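Local coordinates for lipid-transfer protein (Thermomonospora curvata, PDB 6OK1), which is a putative lipid-transfer protein with a thiolase-type fold whose precise function is not established, at residues H63-N67 and T68-E72. Sequence-based numbering, arbitrary orientation.
Sequences HVARN and TGIGE. With NA (sodium ion), chain E.
Val64 O is gripped twice by Thr68, whose backbone N completes a helical turn at 3.0 Å while its hydroxyl OG1 donates to the same oxygen at 2.7 Å, the two arriving from opposite faces of the carbonyl plane. With OG1 set between its own backbone N and carbonyl carbon (chi1 59°), the hydroxyl bends back over the preceding turn, well above that plane, so that its hydrogen is used although Thr68 is buried. One residue earlier, Asn67 does likewise: ND2 reaches His63 O at 2.9 Å, the acceptor lying in the amide plane, while Asn67 N bonds the same oxygen from its other face. Both side chains pack on helix 26-40.

Helix 61-68 of the thiolase-like domain ends here. Gly69 is the first residue to leave helical geometry, its positive phi (84°) suiting glycine because a CB would jam against the carbonyl oxygen of Thr68; its N makes a weak bond to Ala65 O. Ile70 N has a weak, long bond to Thr68 OG1, across the helix end. The small Ala65 lets this turn lie close, its CB 4.1 Å from Ile70 CB and 3.7 Å from Gly71 O. Ile70 CD1 lies loosely alongside Val64 CG1 (4.5 Å), and both side chains rest on Leu51 of strand 50-54.

Gly71, again with positive phi, turns the backbone so that Ile70 O (2.2 Å) and Glu72 O (2.4 Å) both bind the sodium ion, with two waters and Val48 O completing the site. Arg66, pointing away from this turn, forms a salt bridge through NE with Asp252 of the second subunit.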
loop_
_atom_site.group_PDB
_atom_site.type_symbol
_atom_site.label_atom_id
_atom_site.label_comp_id
_atom_site.label_asym_id
_atom_site.label_seq_id
_atom_site.Cartn_x
_atom_site.Cartn_y
_atom_site.Cartn_z
ATOM N N HIS A 63 12.574 -6.178 3.587
ATOM C CA HIS A 63 13.705 -6.602 2.768
ATOM C C HIS A 63 14.769 -5.524 2.717
ATOM O O HIS A 63 15.966 -5.813 2.834
ATOM C CB HIS A 63 13.219 -6.966 1.368
ATOM C CG HIS A 63 12.400 -8.215 1.352
ATOM N ND1 HIS A 63 12.865 -9.397 1.893
ATOM C CD2 HIS A 63 11.141 -8.463 0.930
ATOM C CE1 HIS A 63 11.931 -10.326 1.778
ATOM N NE2 HIS A 63 10.875 -9.787 1.189
ATOM N N VAL A 64 14.356 -4.263 2.606
ATOM C CA VAL A 64 15.316 -3.166 2.715
ATOM C C VAL A 64 15.993 -3.192 4.085
ATOM O O VAL A 64 17.220 -3.028 4.202
ATOM C CB VAL A 64 14.614 -1.817 2.436
ATOM C CG1 VAL A 64 15.537 -0.635 2.719
ATOM C CG2 VAL A 64 14.155 -1.781 0.977
ATOM N N ALA A 65 15.214 -3.394 5.142
ATOM C CA ALA A 65 15.786 -3.269 6.474
ATOM C C ALA A 65 16.794 -4.381 6.757
ATOM O O ALA A 65 17.840 -4.122 7.349
ATOM C CB ALA A 65 14.688 -3.256 7.525
ATOM N N ARG A 66 16.496 -5.630 6.382
ATOM C CA ARG A 66 17.430 -6.701 6.724
ATOM C C ARG A 66 18.660 -6.685 5.830
ATOM O O ARG A 66 19.721 -7.181 6.236
ATOM C CB ARG A 66 16.749 -8.069 6.678
ATOM C CG ARG A 66 16.402 -8.614 5.306
ATOM C CD ARG A 66 15.812 -10.042 5.404
ATOM N NE ARG A 66 16.821 -11.004 5.861
ATOM C CZ ARG A 66 17.628 -11.691 5.041
ATOM N NH1 ARG A 66 17.521 -11.551 3.724
ATOM N NH2 ARG A 66 18.522 -12.545 5.534
ATOM N N ASN A 67 18.568 -6.079 4.651
ATOM C CA ASN A 67 19.743 -5.967 3.790
ATOM C C ASN A 67 20.662 -4.845 4.243
ATOM O O ASN A 67 21.884 -4.982 4.165
ATOM C CB ASN A 67 19.307 -5.733 2.337
ATOM C CG ASN A 67 19.097 -7.031 1.579
ATOM O OD1 ASN A 67 20.025 -7.543 0.974
ATOM N ND2 ASN A 67 17.884 -7.568 1.613
ATOM N N THR A 68 20.098 -3.719 4.676
ATOM C CA THR A 68 20.887 -2.528 4.971
ATOM C C THR A 68 21.349 -2.429 6.415
ATOM O O THR A 68 22.179 -1.561 6.710
ATOM C CB THR A 68 20.105 -1.261 4.653
ATOM O OG1 THR A 68 18.896 -1.235 5.439
ATOM C CG2 THR A 68 19.792 -1.202 3.170
ATOM N N GLY A 69 20.833 -3.261 7.316
ATOM C CA GLY A 69 21.160 -3.129 8.723
ATOM C C GLY A 69 20.332 -2.112 9.471
ATOM O O GLY A 69 20.684 -1.763 10.611
ATOM N N ILE A 70 19.236 -1.634 8.869
ATOM C CA ILE A 70 18.281 -0.779 9.578
ATOM C C ILE A 70 17.655 -1.526 10.746
ATOM O O ILE A 70 17.305 -0.924 11.774
ATOM C CB ILE A 70 17.236 -0.259 8.558
ATOM C CG1 ILE A 70 17.872 0.848 7.730
ATOM C CG2 ILE A 70 15.960 0.209 9.236
ATOM C CD1 ILE A 70 17.069 1.263 6.499
ATOM N N GLY A 71 17.483 -2.835 10.610
ATOM C CA GLY A 71 17.020 -3.630 11.741
ATOM C C GLY A 71 15.554 -3.374 12.058
ATOM O O GLY A 71 14.695 -3.371 11.175
ATOM N N GLU A 72 15.261 -3.118 13.329
ATOM C CA GLU A 72 13.885 -2.967 13.775
ATOM C C GLU A 72 13.262 -1.708 13.202
ATOM O O GLU A 72 13.945 -0.717 12.945
ATOM C CB GLU A 72 13.815 -2.882 15.303
ATOM C CG GLU A 72 14.204 -4.134 16.043
ATOM C CD GLU A 72 14.266 -3.882 17.544
ATOM O OE1 GLU A 72 14.840 -2.850 17.951
ATOM O OE2 GLU A 72 13.698 -4.677 18.314
HETATM NA NA NA E . 16.069 0.290 13.136
HETATM O O HOH W 1 15.751 1.285 15.379
HETATM O O HOH W 2 17.492 -0.736 14.584
#